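Heme-binding protein A / AI-2 binding protein A (Helicobacter pylori SS1, PDB 6OFQ) serves as a periplasmic substrate-binding protein of an ABC transporter, here holding the peptide STSA, and probably delivers its ligand to the membrane permease. Local coordinates at residues 306-309 and 310-313; 254-257 and 258-262; 118-121 and 122-126; 322-325 and 326-330. All coordinates share one frame; numbering follows the deposited sequence.

Contact 1: 306-309 and 310-313; sequences NNPL and VRLA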
loop_
_atom_site.group_PDB
_atom_site.type_symbol
_atom_site.label_atom_id
_atom_site.label_comp_id
_atom_site.label_asym_id
_atom_site.label_seq_id
_atom_site.Cartn_x
_atom_site.Cartn_y
_atom_site.Cartn_z
ATOM N N ASN A 306 14.983 -10.320 19.438
ATOM C CA ASN A 306 14.137 -10.344 20.630
ATOM C C ASN A 306 14.738 -9.682 21.830
ATOM O O ASN A 306 14.057 -9.565 22.846
ATOM C CB ASN A 306 13.712 -11.760 20.963
ATOM C CG ASN A 306 14.849 -12.631 21.452
ATOM O OD1 ASN A 306 15.992 -12.220 21.587
ATOM N ND2 ASN A 306 14.534 -13.923 21.543
ATOM N N ASN A 307 15.904 -9.062 21.724
ATOM C CA ASN A 307 16.565 -8.333 22.808
ATOM C C ASN A 307 16.554 -6.861 22.445
ATOM O O ASN A 307 17.270 -6.437 21.514
ATOM C CB ASN A 307 17.977 -8.863 22.972
ATOM C CG ASN A 307 18.671 -8.275 24.187
ATOM O OD1 ASN A 307 18.446 -7.160 24.573
ATOM N ND2 ASN A 307 19.464 -9.096 24.853
ATOM N N PRO A 308 15.825 -6.002 23.170
ATOM C CA PRO A 308 15.772 -4.590 22.906
ATOM C C PRO A 308 17.158 -3.967 22.806
ATOM O O PRO A 308 17.351 -3.010 22.085
ATOM C CB PRO A 308 14.969 -3.972 24.086
ATOM C CG PRO A 308 14.274 -5.140 24.637
ATOM C CD PRO A 308 15.004 -6.403 24.339
ATOM N N LEU A 309 18.121 -4.437 23.604
ATOM C CA LEU A 309 19.429 -3.772 23.601
ATOM C C LEU A 309 20.130 -4.039 22.279
ATOM O O LEU A 309 20.868 -3.168 21.800
ATOM C CB LEU A 309 20.311 -4.287 24.716
ATOM C CG LEU A 309 19.913 -3.862 26.124
ATOM C CD1 LEU A 309 20.985 -4.238 27.121
ATOM C CD2 LEU A 309 19.445 -2.435 26.310
ATOM N N VAL A 310 19.913 -5.216 21.703
ATOM C CA VAL A 310 20.442 -5.483 20.365
ATOM C C VAL A 310 19.841 -4.553 19.331
ATOM O O VAL A 310 20.515 -3.965 18.434
ATOM C CB VAL A 310 20.296 -6.955 19.971
ATOM C CG1 VAL A 310 20.675 -7.142 18.502
ATOM C CG2 VAL A 310 21.191 -7.872 20.808
ATOM N N ARG A 311 18.524 -4.426 19.444
ATOM C CA ARG A 311 17.815 -3.522 18.542
ATOM C C ARG A 311 18.334 -2.106 18.600
ATOM O O ARG A 311 18.487 -1.411 17.575
ATOM C CB ARG A 311 16.310 -3.662 18.689
ATOM C CG ARG A 311 15.741 -5.034 18.492
ATOM C CD ARG A 311 14.241 -5.053 18.368
ATOM N NE ARG A 311 13.520 -4.519 19.511
ATOM C CZ ARG A 311 12.914 -5.254 20.427
ATOM N NH1 ARG A 311 13.043 -6.557 20.529
ATOM N NH2 ARG A 311 12.257 -4.599 21.366
ATOM N N LEU A 312 18.461 -1.624 19.833
ATOM C CA LEU A 312 18.971 -0.297 20.030
ATOM C C LEU A 312 20.381 -0.150 19.474
ATOM O O LEU A 312 20.691 0.855 18.859
ATOM C CB LEU A 312 18.882 0.112 21.502
ATOM C CG LEU A 312 17.474 0.312 22.037
ATOM C CD1 LEU A 312 17.496 0.358 23.546
ATOM C CD2 LEU A 312 16.880 1.610 21.527
ATOM N N ALA A 313 21.219 -1.161 19.672
ATOM C CA ALA A 313 22.579 -1.060 19.141
ATOM C C ALA A 313 22.576 -0.868 17.634
ATOM O O ALA A 313 23.254 -0.005 17.082
ATOM C CB ALA A 313 23.296 -2.338 19.532
HETATM O O HOH W 1 11.254 -7.904 22.167
#
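The guanidinium of Arg311 folds back over the start of its own helix and lays one face on Pro308, whose CA sits 3.8 Å above the plane, over its centre. At the rim, in the guanidinium plane, lie Asn306 CA and a water. This is the N-terminal end of a helix capped by Asn307, over which an arginine of the first turn folds back. Asn307 holds the N-cap position of helix 308-317: its CG stands anti to the backbone N (chi1 -173°), which swings OD1 round to take the amide of Leu309 at 2.9 Å from N to OD1, the donor tilted from the carbonyl plane. The same residue gives its backbone carbonyl to the first turn, with Arg311 N 3.1 Å from Asn307 O in a nearly straight bond (166°). Val310 N adds a weak, strongly bent bond to that oxygen, and Leu312 N and Ala313 N continue the helical pattern to Pro308 O and Leu309 O.

A bend at chi3 (-59°) turns the arginine chain toward the proline, so that the two side chains cross at a slant, with Pro308 CG 3.9 Å from Arg311 NH2. The rotation of the guanidinium is fixed at its rim: NH1 bonds to Phe305 O and NH2 to Asp494 O, while NE makes a weak bond to Ala495 O. On the other flank of the helix, Leu309 and Ala313 rest on Leu363 of helix 357-366. The water at the rim accepts from Arg311 NH1 at 2.8 Å and donates a weak 3.3 Å bond to Asn306 O.

Contact 2: 254-257 and 258-262; sequences RALA and LRTGE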
loop_
_atom_site.group_PDB
_atom_site.type_symbol
_atom_site.label_atom_id
_atom_site.label_comp_id
_atom_site.label_asym_id
_atom_site.label_seq_id
_atom_site.Cartn_x
_atom_site.Cartn_y
_atom_site.Cartn_z
ATOM N N ARG A 254 14.553 1.702 -17.380
ATOM C CA ARG A 254 13.247 2.370 -17.369
ATOM C C ARG A 254 13.391 3.860 -17.684
ATOM O O ARG A 254 12.641 4.391 -18.496
ATOM C CB ARG A 254 12.574 2.093 -15.994
ATOM C CG ARG A 254 11.057 2.307 -15.923
ATOM C CD ARG A 254 10.489 2.160 -14.502
ATOM N NE ARG A 254 11.052 0.982 -13.860
ATOM C CZ ARG A 254 11.723 0.928 -12.729
ATOM N NH1 ARG A 254 11.784 1.919 -11.871
ATOM N NH2 ARG A 254 12.421 -0.165 -12.561
ATOM N N ALA A 255 14.349 4.554 -17.060
ATOM C CA ALA A 255 14.622 5.924 -17.411
ATOM C C ALA A 255 15.088 6.124 -18.837
ATOM O O ALA A 255 14.688 7.091 -19.486
ATOM C CB ALA A 255 15.588 6.517 -16.408
ATOM N N LEU A 256 15.885 5.182 -19.343
ATOM C CA LEU A 256 16.239 5.281 -20.750
ATOM C C LEU A 256 15.041 5.172 -21.676
ATOM O O LEU A 256 14.896 5.920 -22.664
ATOM C CB LEU A 256 17.285 4.230 -21.128
ATOM C CG LEU A 256 17.739 4.247 -22.598
ATOM C CD1 LEU A 256 18.316 5.585 -23.018
ATOM C CD2 LEU A 256 18.713 3.054 -22.712
ATOM N N ALA A 257 14.086 4.317 -21.294
ATOM C CA ALA A 257 12.861 4.210 -22.030
ATOM C C ALA A 257 12.025 5.519 -21.991
ATOM O O ALA A 257 11.317 5.848 -22.953
ATOM C CB ALA A 257 12.046 3.018 -21.571
ATOM N N LEU A 258 12.100 6.283 -20.895
ATOM C CA LEU A 258 11.486 7.581 -20.867
ATOM C C LEU A 258 12.205 8.513 -21.788
ATOM O O LEU A 258 11.559 9.270 -22.524
ATOM C CB LEU A 258 11.448 8.128 -19.447
ATOM C CG LEU A 258 10.705 9.447 -19.334
ATOM C CD1 LEU A 258 9.193 9.319 -19.528
ATOM C CD2 LEU A 258 10.929 10.026 -17.938
ATOM N N ARG A 259 13.526 8.479 -21.757
ATOM C CA ARG A 259 14.343 9.383 -22.574
ATOM C C ARG A 259 14.109 9.139 -24.065
ATOM O O ARG A 259 14.263 10.080 -24.851
ATOM C CB ARG A 259 15.810 9.171 -22.162
ATOM C CG ARG A 259 16.107 9.881 -20.877
ATOM C CD ARG A 259 17.480 9.439 -20.363
ATOM N NE ARG A 259 18.571 9.560 -21.343
ATOM C CZ ARG A 259 19.681 8.832 -21.268
ATOM N NH1 ARG A 259 19.770 7.894 -20.320
ATOM N NH2 ARG A 259 20.682 9.051 -22.125
ATOM N N THR A 260 13.847 7.920 -24.482
ATOM C CA THR A 260 13.571 7.623 -25.890
ATOM C C THR A 260 12.092 7.779 -26.242
ATOM O O THR A 260 11.691 7.607 -27.392
ATOM C CB THR A 260 14.019 6.208 -26.264
ATOM O OG1 THR A 260 13.221 5.229 -25.583
ATOM C CG2 THR A 260 15.485 5.948 -26.009
ATOM N N GLY A 261 11.239 8.030 -25.259
ATOM C CA GLY A 261 9.795 8.073 -25.461
ATOM C C GLY A 261 9.065 6.754 -25.602
ATOM O O GLY A 261 7.846 6.728 -25.833
ATOM N N GLU A 262 9.795 5.663 -25.333
ATOM C CA GLU A 262 9.204 4.344 -25.369
ATOM C C GLU A 262 8.171 4.177 -24.260
ATOM O O GLU A 262 7.208 3.408 -24.344
ATOM C CB GLU A 262 10.361 3.331 -25.207
ATOM C CG GLU A 262 10.010 1.875 -25.198
ATOM C CD GLU A 262 11.209 0.960 -24.988
ATOM O OE1 GLU A 262 12.208 1.249 -25.723
ATOM O OE2 GLU A 262 11.074 0.082 -24.085
#
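Between Ala255 and Arg259 the backbone is still a regular alpha-helix, with Arg259 N 2.9 Å from Ala255 O; the bonds from Leu258 N to Arg254 O and from Thr260 N to Leu256 O repeat the pattern on either side. The chain then breaks out at Gly261, where phi turns positive (76°). Gly261 N bonds to Leu258 O, and Glu262 N reaches back to Ala257 O at 2.8 Å in a weak, bent bond. These two backward bonds make the Schellman motif that closes helix 251-259; Ala257 also bonds through its backbone with Ile263, just past the turn.

Thr260 places its OG1 between its own backbone N and carbonyl carbon (chi1 67°), which leaves the hydroxyl 3.3 Å from Ala257 O, with Leu256 O also near; either bond would be weak. Its CG2 lies 4.1 Å from Leu256 CD1. That same leucine methyl sits over one face of the Arg259 guanidinium, 3.8 Å above the plane and displaced toward the rim, while the arginine chain runs on to Gln276 and Leu277 of helix 274-278. Past the turn, the extended side chain of Glu262 passes Ala257, bringing OE2 to 4.0 Å from Ala257 CB, and the carboxylate forms a salt bridge with Arg246 NH1.

Contact 3: 118-121 and 122-126; sequences DVLF and SFERQ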
loop_
_atom_site.group_PDB
_atom_site.type_symbol
_atom_site.label_atom_id
_atom_site.label_comp_id
_atom_site.label_asym_id
_atom_site.label_seq_id
_atom_site.Cartn_x
_atom_site.Cartn_y
_atom_site.Cartn_z
ATOM N N ASP A 118 -23.550 -7.652 -4.597
ATOM C CA ASP A 118 -22.138 -7.598 -4.977
ATOM C C ASP A 118 -21.325 -7.074 -3.792
ATOM O O ASP A 118 -20.192 -7.500 -3.569
ATOM C CB ASP A 118 -21.910 -6.715 -6.180
ATOM C CG ASP A 118 -22.769 -7.170 -7.378
ATOM O OD1 ASP A 118 -22.509 -8.361 -7.670
ATOM O OD2 ASP A 118 -23.507 -6.348 -7.960
ATOM N N VAL A 119 -21.908 -6.177 -3.005
ATOM C CA VAL A 119 -21.273 -5.722 -1.752
ATOM C C VAL A 119 -21.178 -6.876 -0.766
ATOM O O VAL A 119 -20.156 -7.123 -0.169
ATOM C CB VAL A 119 -21.970 -4.495 -1.183
ATOM C CG1 VAL A 119 -21.253 -3.990 0.049
ATOM C CG2 VAL A 119 -22.116 -3.379 -2.209
ATOM N N LEU A 120 -22.307 -7.566 -0.533
ATOM C CA LEU A 120 -22.334 -8.748 0.303
ATOM C C LEU A 120 -21.314 -9.739 -0.170
ATOM O O LEU A 120 -20.543 -10.243 0.629
ATOM C CB LEU A 120 -23.733 -9.401 0.362
ATOM C CG LEU A 120 -24.854 -8.579 0.998
ATOM C CD1 LEU A 120 -26.103 -9.473 1.073
ATOM C CD2 LEU A 120 -24.432 -8.158 2.394
ATOM N N PHE A 121 -21.261 -10.067 -1.462
ATOM C CA PHE A 121 -20.259 -11.039 -1.860
ATOM C C PHE A 121 -18.827 -10.611 -1.549
ATOM O O PHE A 121 -18.023 -11.349 -0.996
ATOM C CB PHE A 121 -20.347 -11.208 -3.373
ATOM C CG PHE A 121 -19.214 -12.055 -3.969
ATOM C CD1 PHE A 121 -19.027 -13.378 -3.622
ATOM C CD2 PHE A 121 -18.271 -11.445 -4.774
ATOM C CE1 PHE A 121 -17.999 -14.132 -4.147
ATOM C CE2 PHE A 121 -17.201 -12.205 -5.264
ATOM C CZ PHE A 121 -17.056 -13.501 -4.916
ATOM N N SER A 122 -18.539 -9.350 -1.849
ATOM C CA SER A 122 -17.171 -8.837 -1.752
ATOM C C SER A 122 -16.643 -8.797 -0.334
ATOM O O SER A 122 -15.467 -9.021 -0.117
ATOM C CB SER A 122 -17.114 -7.465 -2.416
ATOM O OG SER A 122 -17.415 -7.536 -3.804
ATOM N N PHE A 123 -17.544 -8.453 0.596
ATOM C CA PHE A 123 -17.202 -8.393 2.011
ATOM C C PHE A 123 -17.344 -9.735 2.708
ATOM O O PHE A 123 -16.482 -10.144 3.457
ATOM C CB PHE A 123 -18.052 -7.336 2.748
ATOM C CG PHE A 123 -17.645 -5.889 2.529
ATOM C CD1 PHE A 123 -17.776 -5.276 1.300
ATOM C CD2 PHE A 123 -17.215 -5.131 3.594
ATOM C CE1 PHE A 123 -17.317 -3.998 1.078
ATOM C CE2 PHE A 123 -16.821 -3.853 3.384
ATOM C CZ PHE A 123 -16.983 -3.255 2.177
ATOM N N GLU A 124 -18.499 -10.400 2.516
ATOM C CA GLU A 124 -18.788 -11.633 3.211
ATOM C C GLU A 124 -17.814 -12.769 2.907
ATOM O O GLU A 124 -17.514 -13.573 3.784
ATOM C CB GLU A 124 -20.201 -12.154 3.067
ATOM C CG GLU A 124 -21.269 -11.267 3.668
ATOM C CD GLU A 124 -22.668 -11.861 3.428
ATOM O OE1 GLU A 124 -22.908 -12.581 2.444
ATOM O OE2 GLU A 124 -23.512 -11.420 4.232
ATOM N N ARG A 125 -17.243 -12.749 1.718
ATOM C CA ARG A 125 -16.269 -13.748 1.391
ATOM C C ARG A 125 -15.051 -13.677 2.293
ATOM O O ARG A 125 -14.348 -14.679 2.490
ATOM C CB ARG A 125 -15.897 -13.612 -0.070
ATOM C CG ARG A 125 -15.033 -12.392 -0.404
ATOM C CD ARG A 125 -14.978 -12.119 -1.892
ATOM N NE ARG A 125 -14.151 -10.956 -2.207
ATOM C CZ ARG A 125 -13.034 -10.935 -2.913
ATOM N NH1 ARG A 125 -12.547 -12.040 -3.456
ATOM N NH2 ARG A 125 -12.418 -9.782 -3.137
ATOM N N GLN A 126 -14.722 -12.484 2.786
ATOM C CA GLN A 126 -13.591 -12.276 3.678
ATOM C C GLN A 126 -13.982 -12.497 5.116
ATOM O O GLN A 126 -13.156 -12.971 5.902
ATOM C CB GLN A 126 -13.025 -10.865 3.455
ATOM C CG GLN A 126 -12.844 -10.515 1.984
ATOM C CD GLN A 126 -12.087 -9.217 1.708
ATOM O OE1 GLN A 126 -10.980 -9.057 2.250
ATOM N NE2 GLN A 126 -12.657 -8.303 0.903
#
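Arg125 reaches out from its helix beside Phe121, four residues earlier. Its CB lies 3.2 Å from Phe121 O by its place on the helix; CG, turned between the backbone N and the carbonyl carbon (chi1 72°), stays equally close to that oxygen. CD then passes over the Phe121 ring, 4.1 Å from its centroid and 18° off the normal, a CH-pi contact made toward the rim of the face. NE donates to Ser122 O at 3.1 Å, close to the guanidinium plane, and at the tip NH1 forms a salt bridge with Asp45.

Ser122 O is gripped twice: Gln126 NE2 comes to it at 3.1 Å, nearly straight (172°), from the opposite face of the carbonyl. Asp118 O is likewise shared by Ser122 N and, at 2.8 Å, Ser122 OG, again from opposite faces. These side-chain bonds are added to the ordinary alpha-helical backbone pattern of helix 116-127. On another flank Val119 CG1 packs 3.9 Å from Phe123 CD1, the two side chains pointing the same way.

Outward, Leu120 and Phe123 rest on strand 153-160, Phe121 on helix 189-197, and Phe123 and Gln126 on Trp144 of helix 142-147.

Contact 4: 322-325 and 326-330; sequences DYIK and VIYEG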
loop_
_atom_site.group_PDB
_atom_site.type_symbol
_atom_site.label_atom_id
_atom_site.label_comp_id
_atom_site.label_asym_id
_atom_site.label_seq_id
_atom_site.Cartn_x
_atom_site.Cartn_y
_atom_site.Cartn_z
ATOM N N ASP A 322 23.619 9.813 6.411
ATOM C CA ASP A 322 24.472 9.306 5.331
ATOM C C ASP A 322 23.727 8.382 4.385
ATOM O O ASP A 322 23.855 8.409 3.161
ATOM C CB ASP A 322 25.670 8.602 5.953
ATOM C CG ASP A 322 26.767 8.350 4.961
ATOM O OD1 ASP A 322 27.171 9.358 4.342
ATOM O OD2 ASP A 322 27.292 7.227 4.922
ATOM N N TYR A 323 22.863 7.537 4.960
ATOM C CA TYR A 323 22.025 6.682 4.152
ATOM C C TYR A 323 21.150 7.480 3.183
ATOM O O TYR A 323 21.025 7.089 2.001
ATOM C CB TYR A 323 21.192 5.787 5.078
ATOM C CG TYR A 323 20.306 4.761 4.406
ATOM C CD1 TYR A 323 20.759 3.524 4.108
ATOM C CD2 TYR A 323 18.982 4.997 4.134
ATOM C CE1 TYR A 323 19.988 2.593 3.451
ATOM C CE2 TYR A 323 18.177 4.041 3.571
ATOM C CZ TYR A 323 18.663 2.829 3.215
ATOM O OH TYR A 323 17.852 1.904 2.588
ATOM N N ILE A 324 20.514 8.525 3.655
ATOM C CA ILE A 324 19.724 9.369 2.812
ATOM C C ILE A 324 20.532 10.003 1.669
ATOM O O ILE A 324 20.042 10.069 0.557
ATOM C CB ILE A 324 18.878 10.331 3.638
ATOM C CG1 ILE A 324 17.811 9.453 4.344
ATOM C CG2 ILE A 324 18.337 11.519 2.837
ATOM C CD1 ILE A 324 17.077 10.269 5.380
ATOM N N LYS A 325 21.734 10.465 1.988
ATOM C CA LYS A 325 22.626 10.929 0.914
ATOM C C LYS A 325 22.988 9.884 -0.125
ATOM O O LYS A 325 22.834 10.138 -1.323
ATOM C CB LYS A 325 23.881 11.506 1.584
ATOM C CG LYS A 325 23.601 12.800 2.302
ATOM C CD LYS A 325 24.774 13.518 2.961
ATOM C CE LYS A 325 24.205 14.723 3.708
ATOM N NZ LYS A 325 25.213 15.712 4.181
ATOM N N VAL A 326 23.413 8.693 0.306
ATOM C CA VAL A 326 23.799 7.610 -0.584
ATOM C C VAL A 326 22.705 6.945 -1.368
ATOM O O VAL A 326 22.853 6.645 -2.559
ATOM C CB VAL A 326 24.530 6.481 0.183
ATOM C CG1 VAL A 326 24.878 5.295 -0.712
ATOM C CG2 VAL A 326 25.793 7.102 0.723
ATOM N N ILE A 327 21.652 6.559 -0.662
ATOM C CA ILE A 327 20.619 5.772 -1.247
ATOM C C ILE A 327 19.659 6.708 -1.931
ATOM O O ILE A 327 19.097 6.347 -2.951
ATOM C CB ILE A 327 19.827 4.879 -0.261
ATOM C CG1 ILE A 327 20.645 3.698 0.241
ATOM C CG2 ILE A 327 18.513 4.355 -0.847
ATOM C CD1 ILE A 327 22.152 3.816 0.289
ATOM N N TYR A 328 19.307 7.812 -1.295
ATOM C CA TYR A 328 18.267 8.648 -1.834
ATOM C C TYR A 328 18.705 9.907 -2.513
ATOM O O TYR A 328 17.896 10.682 -3.020
ATOM C CB TYR A 328 17.235 9.001 -0.725
ATOM C CG TYR A 328 16.343 7.829 -0.269
ATOM C CD1 TYR A 328 15.281 7.368 -1.030
ATOM C CD2 TYR A 328 16.670 7.115 0.864
ATOM C CE1 TYR A 328 14.561 6.245 -0.669
ATOM C CE2 TYR A 328 15.929 6.009 1.269
ATOM C CZ TYR A 328 14.890 5.577 0.495
ATOM O OH TYR A 328 14.179 4.486 0.971
ATOM N N GLU A 329 20.022 10.176 -2.518
ATOM C CA GLU A 329 20.534 11.413 -3.053
ATOM C C GLU A 329 19.812 12.631 -2.533
ATOM O O GLU A 329 19.628 13.655 -3.194
ATOM C CB GLU A 329 20.503 11.386 -4.586
ATOM C CG GLU A 329 21.290 10.216 -5.114
ATOM C CD GLU A 329 22.800 10.477 -5.215
ATOM O OE1 GLU A 329 23.257 11.620 -5.208
ATOM O OE2 GLU A 329 23.476 9.447 -5.252
ATOM N N GLY A 330 19.464 12.553 -1.246
ATOM C CA GLY A 330 18.842 13.671 -0.611
ATOM C C GLY A 330 17.334 13.787 -0.740
ATOM O O GLY A 330 16.697 14.676 -0.162
HETATM O O HOH W 2 15.371 2.513 2.436
#
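Val326 takes up the helical bond to Asp322 O, with its N at 2.9 Å and the N-H nearly straight (170°). Ile327 follows with its amide bonded to Tyr323 O and its CG1 laid on one face of the Tyr323 ring, 3.8 Å from the centroid, in a CH-pi contact offset toward the rim. The tyrosine is brought there by a CG anti to its backbone N (chi1 -177°), which sends the ring outward and inclines it toward the C-terminal end, beside Ile327.

Tyr328 bonds only weakly through N to Ile324 O, but its ring brings CE2 to 3.8 Å from Tyr323 CE2, where the tyrosines cross at an angle. Glu329 leaves helical geometry with positive phi, and its N keeps a weak bond to Lys325 O. The amide of Gly330 turns back six residues to Ile324 O at 3.1 Å, from above the carbonyl plane, and helps to close helix 320-328.

Both tyrosine rings are buried against strand 497-510, and one water bridges their hydroxyls, 2.6 Å from Tyr323 OH and 2.7 Å from Tyr328 OH. With Tyr328 OH also weakly bonded to Ser294 OG, the rings can pack on Ile327 without burying unpartnered hydroxyls.

From the N terminus the contacts come in the order 3, 2, 1, 4. Each is local to one helix or its end, so none closes a long loop, and they follow in series without nesting or crossing. Contact 3 lies mid-helix on the five-stranded antiparallel sheet. Contact 2 ends the helix that follows strand 242-247 of the mixed five-stranded sheet and packs on strands 283-288 and 497-510. Contact 1 opens the helix set against 357-366, and contact 4 closes the next helix, also resting on strand 497-510; their centres are 25 Å apart. Contacts 3 and 4 lie on opposite sides of the chain's centre, their centres 44 Å apart.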